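Local coordinates for rubber oxygenase (Streptomyces sp., PDB 5O1L), which cleaves the carbon-carbon double bonds of poly(cis-1,4-isoprene) in natural and synthetic rubber by adding oxygen, using a non-covalently bound b-type heme, at residues S149-Y154 against T297-L303; M161-A166 against V306-I310. One frame throughout, in Å; residues are numbered along the deposited sequence.

Overall arrangement
Both contacts belong to the all-helical, heme-binding catalytic domain, and both use helix 298-313. Its first turns meet helix 146-154 in interaction 1, and its later turns meet helix 161-169 in interaction 2. The two partner helices follow each other in the chain, so the contacts interleave along it: 149-154, 161-166, 297-303, 306-310. Their centres lie about 11 Å apart, and they touch where Met161 meets Tyr153 and Ile165 meets Leu303. Arg164 also binds the carbonyl O of Val152, tying the two consecutive helices together. Helix 298-313 thus backs two helices that each give a residue to the heme pocket, Ala151 and Arg164.

Interaction 1. Residues S149-Y154 against T297-L303; sequences SRAVYY and TPEGEAL. With HEM (protoporphyrin IX containing Fe), chain C.
Glu299 reaches across to helix 146-154 and sits as a knob in the hole formed by Ser149, Arg150, Tyr153 and Tyr154, where the two helices of this all-helical heme-binding domain cross at 66°. Tyr154 OH donates to Glu299 OE2 (2.6 Å), which accepts with its anti lone pair. The Arg150 guanidinium forms a salt bridge, with NE 3.2 Å from Glu299 OE1. Arg150 NE also points almost straight at Glu299 OE2 (3.4 Å, 164°), in the guanidinium plane at its edge, so OE2 takes both Tyr154 and Arg150, while the bonds to OE1 are bent. The guanidinium and carboxylate planes stand nearly perpendicular and every N-H bond is weak, so charge attraction probably outweighs directed bonding. Glutamate suits the place because its methylenes also serve: bent at chi2 (88°), the chain lays CG over the face of the Tyr153 ring, 4.0 Å from its centroid, as a CH-pi contact. Replacing Arg150 with a leucine would probably leave the Glu299 carboxylate without its positive mate and Thr297 CG2 without the guanidinium face it covers.

Farther along, Ala302 CB meets Tyr153 CE1 at 3.7 Å, and Leu303 CD1 comes to 3.5 Å from Ser149 O. Small Ser149 and Gly300 let their CA atoms approach to 5.1 Å. On the far side, Ala151 touches heme. Thr297 is the N-cap of helix 298-313: its OG1 accepts from Gly300 N at 2.8 Å.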
loop_
_atom_site.group_PDB
_atom_site.type_symbol
_atom_site.label_atom_id
_atom_site.label_comp_id
_atom_site.label_asym_id
_atom_site.label_seq_id
_atom_site.Cartn_x
_atom_site.Cartn_y
_atom_site.Cartn_z
ATOM N N SER A 149 5.634 8.721 -6.376
ATOM C CA SER A 149 6.955 9.248 -5.983
ATOM C C SER A 149 6.943 10.772 -5.941
ATOM O O SER A 149 7.448 11.345 -4.960
ATOM C CB SER A 149 8.033 8.813 -6.931
ATOM O OG SER A 149 8.231 7.390 -6.841
ATOM N N ARG A 150 6.360 11.423 -6.948
ATOM C CA ARG A 150 6.332 12.890 -6.956
ATOM C C ARG A 150 5.496 13.462 -5.862
ATOM O O ARG A 150 5.904 14.409 -5.205
ATOM C CB ARG A 150 5.911 13.468 -8.310
ATOM C CG ARG A 150 6.960 13.253 -9.367
ATOM C CD ARG A 150 6.651 13.975 -10.658
ATOM N NE ARG A 150 7.852 13.872 -11.462
ATOM C CZ ARG A 150 8.002 13.156 -12.556
ATOM N NH1 ARG A 150 6.964 12.463 -13.076
ATOM N NH2 ARG A 150 9.220 13.183 -13.146
ATOM N N ALA A 151 4.334 12.874 -5.593
ATOM C CA ALA A 151 3.517 13.372 -4.508
ATOM C C ALA A 151 4.229 13.271 -3.167
ATOM O O ALA A 151 4.159 14.190 -2.360
ATOM C CB ALA A 151 2.140 12.650 -4.472
ATOM N N VAL A 152 4.851 12.129 -2.883
ATOM C CA VAL A 152 5.478 11.948 -1.618
ATOM C C VAL A 152 6.692 12.886 -1.521
ATOM O O VAL A 152 6.920 13.503 -0.480
ATOM C CB VAL A 152 5.870 10.473 -1.429
ATOM C CG1 VAL A 152 6.727 10.282 -0.197
ATOM C CG2 VAL A 152 4.588 9.621 -1.291
ATOM N N TYR A 153 7.436 12.981 -2.609
ATOM C CA TYR A 153 8.669 13.788 -2.615
ATOM C C TYR A 153 8.345 15.240 -2.359
ATOM O O TYR A 153 9.066 15.907 -1.623
ATOM C CB TYR A 153 9.382 13.653 -3.939
ATOM C CG TYR A 153 10.743 14.358 -4.017
ATOM C CD1 TYR A 153 11.910 13.706 -3.728
ATOM C CD2 TYR A 153 10.798 15.659 -4.454
ATOM C CE1 TYR A 153 13.131 14.363 -3.799
ATOM C CE2 TYR A 153 12.010 16.342 -4.526
ATOM C CZ TYR A 153 13.129 15.691 -4.197
ATOM O OH TYR A 153 14.301 16.423 -4.290
ATOM N N TYR A 154 7.329 15.775 -3.013
ATOM C CA TYR A 154 6.983 17.214 -2.905
ATOM C C TYR A 154 6.045 17.578 -1.790
ATOM O O TYR A 154 5.823 18.762 -1.560
ATOM C CB TYR A 154 6.441 17.756 -4.240
ATOM C CG TYR A 154 7.462 17.712 -5.343
ATOM C CD1 TYR A 154 8.641 18.499 -5.240
ATOM C CD2 TYR A 154 7.244 17.012 -6.487
ATOM C CE1 TYR A 154 9.582 18.462 -6.238
ATOM C CE2 TYR A 154 8.170 16.966 -7.489
ATOM C CZ TYR A 154 9.331 17.761 -7.375
ATOM O OH TYR A 154 10.260 17.685 -8.359
ATOM N N THR A 297 12.260 8.177 -12.240
ATOM C CA THR A 297 12.128 9.600 -12.172
ATOM C C THR A 297 13.241 10.116 -11.263
ATOM O O THR A 297 13.705 9.386 -10.398
ATOM C CB THR A 297 10.769 10.069 -11.578
ATOM O OG1 THR A 297 10.593 9.496 -10.262
ATOM C CG2 THR A 297 9.647 9.719 -12.490
ATOM N N PRO A 298 13.594 11.417 -11.383
ATOM C CA PRO A 298 14.532 11.998 -10.411
ATOM C C PRO A 298 14.060 11.943 -8.977
ATOM O O PRO A 298 14.835 11.665 -8.075
ATOM C CB PRO A 298 14.639 13.475 -10.876
ATOM C CG PRO A 298 14.213 13.477 -12.304
ATOM C CD PRO A 298 13.230 12.359 -12.461
ATOM N N GLU A 299 12.761 12.156 -8.766
ATOM C CA GLU A 299 12.184 12.116 -7.427
ATOM C C GLU A 299 12.205 10.704 -6.862
ATOM O O GLU A 299 12.589 10.472 -5.704
ATOM C CB GLU A 299 10.764 12.663 -7.443
ATOM C CG GLU A 299 10.683 14.146 -7.869
ATOM C CD GLU A 299 10.570 14.401 -9.387
ATOM O OE1 GLU A 299 10.769 13.469 -10.196
ATOM O OE2 GLU A 299 10.296 15.552 -9.811
ATOM N N GLY A 300 11.790 9.761 -7.693
ATOM C CA GLY A 300 11.802 8.353 -7.266
ATOM C C GLY A 300 13.193 7.899 -6.942
ATOM O O GLY A 300 13.383 7.210 -5.963
ATOM N N GLU A 301 14.194 8.320 -7.754
ATOM C CA GLU A 301 15.598 8.000 -7.492
ATOM C C GLU A 301 16.042 8.433 -6.114
ATOM O O GLU A 301 16.753 7.677 -5.411
ATOM C CB GLU A 301 16.487 8.718 -8.503
ATOM C CG GLU A 301 17.970 8.398 -8.403
ATOM C CD GLU A 301 18.753 9.205 -9.419
ATOM O OE1 GLU A 301 18.672 8.818 -10.611
ATOM O OE2 GLU A 301 19.394 10.225 -9.021
ATOM N N ALA A 302 15.670 9.653 -5.735
ATOM C CA ALA A 302 15.986 10.164 -4.426
ATOM C C ALA A 302 15.381 9.288 -3.389
ATOM O O ALA A 302 16.020 8.932 -2.439
ATOM C CB ALA A 302 15.478 11.594 -4.264
ATOM N N LEU A 303 14.121 8.917 -3.572
ATOM C CA LEU A 303 13.451 8.083 -2.588
ATOM C C LEU A 303 14.024 6.664 -2.457
ATOM O O LEU A 303 14.080 6.149 -1.360
ATOM C CB LEU A 303 11.958 8.010 -2.920
ATOM C CG LEU A 303 11.198 9.330 -2.874
ATOM C CD1 LEU A 303 9.744 9.242 -3.360
ATOM C CD2 LEU A 303 11.224 9.924 -1.521
HETATM C CHA HEM C . -0.424 9.689 3.022
HETATM C CHB HEM C . -1.815 5.190 2.411
HETATM C CHC HEM C . -2.290 5.977 -2.288
HETATM C CHD HEM C . 0.064 10.094 -1.745
HETATM C C1A HEM C . -0.824 8.413 3.207
HETATM C C2A HEM C . -0.904 7.830 4.526
HETATM C C3A HEM C . -1.255 6.549 4.349
HETATM C C4A HEM C . -1.449 6.328 2.989
HETATM C CMA HEM C . -1.415 5.554 5.473
HETATM C CAA HEM C . -0.619 8.503 5.890
HETATM C CBA HEM C . 0.894 8.474 6.179
HETATM C CGA HEM C . 1.126 8.702 7.628
HETATM O O1A HEM C . 1.046 9.893 7.953
HETATM O O2A HEM C . 1.355 7.699 8.410
HETATM C C1B HEM C . -2.107 5.022 1.062
HETATM C C2B HEM C . -2.597 3.794 0.535
HETATM C C3B HEM C . -2.770 3.967 -0.766
HETATM C C4B HEM C . -2.347 5.323 -1.084
HETATM C CMB HEM C . -2.899 2.523 1.301
HETATM C CAB HEM C . -3.308 3.173 -1.841
HETATM C CBB HEM C . -3.832 1.845 -1.752
HETATM C C1C HEM C . -1.685 7.192 -2.571
HETATM C C2C HEM C . -1.416 7.626 -3.930
HETATM C C3C HEM C . -0.771 8.804 -3.738
HETATM C C4C HEM C . -0.605 8.984 -2.306
HETATM C CMC HEM C . -1.881 6.970 -5.197
HETATM C CAC HEM C . -0.238 9.705 -4.771
HETATM C CBC HEM C . -0.414 9.698 -6.151
HETATM C C1D HEM C . 0.140 10.325 -0.396
HETATM C C2D HEM C . 0.701 11.556 0.194
HETATM C C3D HEM C . 0.577 11.463 1.513
HETATM C C4D HEM C . -0.102 10.190 1.763
HETATM C CMD HEM C . 1.350 12.607 -0.627
HETATM C CAD HEM C . 1.053 12.485 2.574
HETATM C CBD HEM C . 2.513 12.171 2.878
HETATM C CGD HEM C . 3.038 13.216 3.869
HETATM O O1D HEM C . 3.420 12.794 4.984
HETATM O O2D HEM C . 3.098 14.450 3.616
HETATM N NA HEM C . -1.191 7.493 2.277
HETATM N NB HEM C . -1.956 5.873 0.038
HETATM N NC HEM C . -1.172 7.989 -1.586
HETATM N ND HEM C . -0.405 9.568 0.588
HETATM FE FE HEM C . -1.202 7.757 0.323
#

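Interaction 2. Residues M161-A166 against V306-I310; sequences MKDRIA and VLLGI. With HEM (protoporphyrin IX containing Fe), chain C.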
loop_
_atom_site.group_PDB
_atom_site.type_symbol
_atom_site.label_atom_id
_atom_site.label_comp_id
_atom_site.label_asym_id
_atom_site.label_seq_id
_atom_site.Cartn_x
_atom_site.Cartn_y
_atom_site.Cartn_z
ATOM N N MET A 161 11.498 13.671 4.952
ATOM C CA MET A 161 11.680 12.693 3.882
ATOM C C MET A 161 11.873 11.241 4.350
ATOM O O MET A 161 11.202 10.319 3.859
ATOM C CB MET A 161 12.884 13.104 3.033
ATOM C CG MET A 161 13.008 12.339 1.740
ATOM S SD MET A 161 11.873 13.076 0.565
ATOM C CE MET A 161 13.022 13.314 -0.764
ATOM N N LYS A 162 12.782 11.048 5.294
ATOM C CA LYS A 162 13.089 9.734 5.849
ATOM C C LYS A 162 11.857 9.008 6.461
ATOM O O LYS A 162 11.579 7.836 6.175
ATOM C CB LYS A 162 14.185 9.861 6.911
ATOM C CG LYS A 162 15.178 8.735 6.922
ATOM C CD LYS A 162 16.530 9.176 7.435
ATOM C CE LYS A 162 16.441 9.488 8.928
ATOM N NZ LYS A 162 17.676 10.183 9.408
ATOM N N ASP A 163 11.146 9.721 7.307
ATOM C CA ASP A 163 9.919 9.235 7.918
ATOM C C ASP A 163 8.886 8.929 6.863
ATOM O O ASP A 163 8.236 7.912 6.946
ATOM C CB ASP A 163 9.422 10.279 8.929
ATOM C CG ASP A 163 10.324 10.330 10.192
ATOM O OD1 ASP A 163 10.701 9.228 10.687
ATOM O OD2 ASP A 163 10.692 11.447 10.678
ATOM N N ARG A 164 8.766 9.785 5.841
ATOM C CA ARG A 164 7.768 9.595 4.781
ATOM C C ARG A 164 7.973 8.346 3.973
ATOM O O ARG A 164 6.981 7.671 3.616
ATOM C CB ARG A 164 7.703 10.795 3.826
ATOM C CG ARG A 164 7.173 12.034 4.545
ATOM C CD ARG A 164 6.474 13.082 3.658
ATOM N NE ARG A 164 7.301 13.544 2.556
ATOM C CZ ARG A 164 8.156 14.562 2.564
ATOM N NH1 ARG A 164 8.314 15.336 3.604
ATOM N NH2 ARG A 164 8.858 14.807 1.475
ATOM N N ILE A 165 9.214 8.054 3.591
ATOM C CA ILE A 165 9.451 6.896 2.741
ATOM C C ILE A 165 9.391 5.617 3.564
ATOM O O ILE A 165 8.938 4.588 3.034
ATOM C CB ILE A 165 10.732 7.062 1.857
ATOM C CG1 ILE A 165 10.726 6.189 0.572
ATOM C CG2 ILE A 165 11.922 6.630 2.617
ATOM C CD1 ILE A 165 9.566 6.364 -0.430
ATOM N N ALA A 166 9.796 5.663 4.820
ATOM C CA ALA A 166 9.627 4.534 5.734
ATOM C C ALA A 166 8.162 4.180 5.850
ATOM O O ALA A 166 7.780 2.981 5.735
ATOM C CB ALA A 166 10.182 4.838 7.115
ATOM N N VAL A 306 17.009 6.859 -0.214
ATOM C CA VAL A 306 16.585 7.013 1.175
ATOM C C VAL A 306 16.061 5.681 1.728
ATOM O O VAL A 306 16.444 5.281 2.807
ATOM C CB VAL A 306 15.530 8.115 1.374
ATOM C CG1 VAL A 306 15.085 8.132 2.814
ATOM C CG2 VAL A 306 16.125 9.489 1.051
ATOM N N LEU A 307 15.173 5.002 0.993
ATOM C CA LEU A 307 14.644 3.751 1.506
ATOM C C LEU A 307 15.751 2.694 1.674
ATOM O O LEU A 307 15.766 1.977 2.671
ATOM C CB LEU A 307 13.579 3.212 0.565
ATOM C CG LEU A 307 12.850 1.926 0.971
ATOM C CD1 LEU A 307 12.252 2.077 2.359
ATOM C CD2 LEU A 307 11.753 1.632 -0.053
ATOM N N LEU A 308 16.648 2.570 0.703
ATOM C CA LEU A 308 17.706 1.556 0.823
ATOM C C LEU A 308 18.573 1.800 2.054
ATOM O O LEU A 308 18.949 0.861 2.747
ATOM C CB LEU A 308 18.542 1.492 -0.432
ATOM C CG LEU A 308 17.909 0.887 -1.637
ATOM C CD1 LEU A 308 18.776 1.121 -2.854
ATOM C CD2 LEU A 308 17.599 -0.600 -1.438
ATOM N N GLY A 309 18.789 3.091 2.345
ATOM C CA GLY A 309 19.500 3.489 3.536
ATOM C C GLY A 309 18.785 3.168 4.819
ATOM O O GLY A 309 19.415 2.659 5.745
ATOM N N ILE A 310 17.482 3.413 4.859
ATOM C CA ILE A 310 16.664 3.111 6.019
ATOM C C ILE A 310 16.734 1.611 6.330
ATOM O O ILE A 310 16.918 1.218 7.452
ATOM C CB ILE A 310 15.187 3.483 5.758
ATOM C CG1 ILE A 310 15.003 4.990 5.789
ATOM C CG2 ILE A 310 14.219 2.803 6.728
ATOM C CD1 ILE A 310 13.734 5.454 5.099
HETATM C CHA HEM C . -0.424 9.689 3.022
HETATM C CHB HEM C . -1.815 5.190 2.411
HETATM C CHC HEM C . -2.290 5.977 -2.288
HETATM C CHD HEM C . 0.064 10.094 -1.745
HETATM C C1A HEM C . -0.824 8.413 3.207
HETATM C C2A HEM C . -0.904 7.830 4.526
HETATM C C3A HEM C . -1.255 6.549 4.349
HETATM C C4A HEM C . -1.449 6.328 2.989
HETATM C CMA HEM C . -1.415 5.554 5.473
HETATM C CAA HEM C . -0.619 8.503 5.890
HETATM C CBA HEM C . 0.894 8.474 6.179
HETATM C CGA HEM C . 1.126 8.702 7.628
HETATM O O1A HEM C . 1.046 9.893 7.953
HETATM O O2A HEM C . 1.355 7.699 8.410
HETATM C C1B HEM C . -2.107 5.022 1.062
HETATM C C2B HEM C . -2.597 3.794 0.535
HETATM C C3B HEM C . -2.770 3.967 -0.766
HETATM C C4B HEM C . -2.347 5.323 -1.084
HETATM C CMB HEM C . -2.899 2.523 1.301
HETATM C CAB HEM C . -3.308 3.173 -1.841
HETATM C CBB HEM C . -3.832 1.845 -1.752
HETATM C C1C HEM C . -1.685 7.192 -2.571
HETATM C C2C HEM C . -1.416 7.626 -3.930
HETATM C C3C HEM C . -0.771 8.804 -3.738
HETATM C C4C HEM C . -0.605 8.984 -2.306
HETATM C CMC HEM C . -1.881 6.970 -5.197
HETATM C CAC HEM C . -0.238 9.705 -4.771
HETATM C CBC HEM C . -0.414 9.698 -6.151
HETATM C C1D HEM C . 0.140 10.325 -0.396
HETATM C C2D HEM C . 0.701 11.556 0.194
HETATM C C3D HEM C . 0.577 11.463 1.513
HETATM C C4D HEM C . -0.102 10.190 1.763
HETATM C CMD HEM C . 1.350 12.607 -0.627
HETATM C CAD HEM C . 1.053 12.485 2.574
HETATM C CBD HEM C . 2.513 12.171 2.878
HETATM C CGD HEM C . 3.038 13.216 3.869
HETATM O O1D HEM C . 3.420 12.794 4.984
HETATM O O2D HEM C . 3.098 14.450 3.616
HETATM N NA HEM C . -1.191 7.493 2.277
HETATM N NB HEM C . -1.956 5.873 0.038
HETATM N NC HEM C . -1.172 7.989 -1.586
HETATM N ND HEM C . -0.405 9.568 0.588
HETATM FE FE HEM C . -1.202 7.757 0.323
#
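The CG2 branch of Ile165 meets the end methyl, CD1, of Ile310 at only 3.3 Å, tighter than usual for two methyl groups. The same Ile165 methyl also faces Val306 CG1 at 3.5 Å, so it is wedged between two side chains of helix 298-313, while its other branch, CG1, reaches Leu307 CB. With CG1 anti to the backbone N (chi1 -156°), CG2 falls between the backbone N and carbonyl carbon and is turned to Val306 and Ile310. Beta-branching suits Ile165 and Val306, each touching with both branches close to the backbone; Ile310 suits by the reach of its longer arm. Ala166 CB, small enough to let Ile310 come near, lies 4.1 Å from Ile310 CD1.

These contacts join two helices of the all-helical catalytic domain that cross almost at a right angle, their axes 9.4 Å apart, and no hydrogen bond spans them.

Aliphatic carbons of longer chains extend the seam. Lys162 lends its CG to Ile310 CG1 at 3.9 Å, then bends at chi3 and carries the ammonium away. Met161 CG meets Val306 CG2 more loosely.

On the heme-facing side, Arg164 passes its CD along the propionate, 3.3 Å from HEM O1D, then bends at chi3 and turns its guanidinium away. Arg164 NE stays 4.4 Å from HEM O2D, so its charge could at most act at a distance. The polar bonds go elsewhere: NE to Val152 O, NH1 to Ala159 O. Met161 CA covers one guanidinium face.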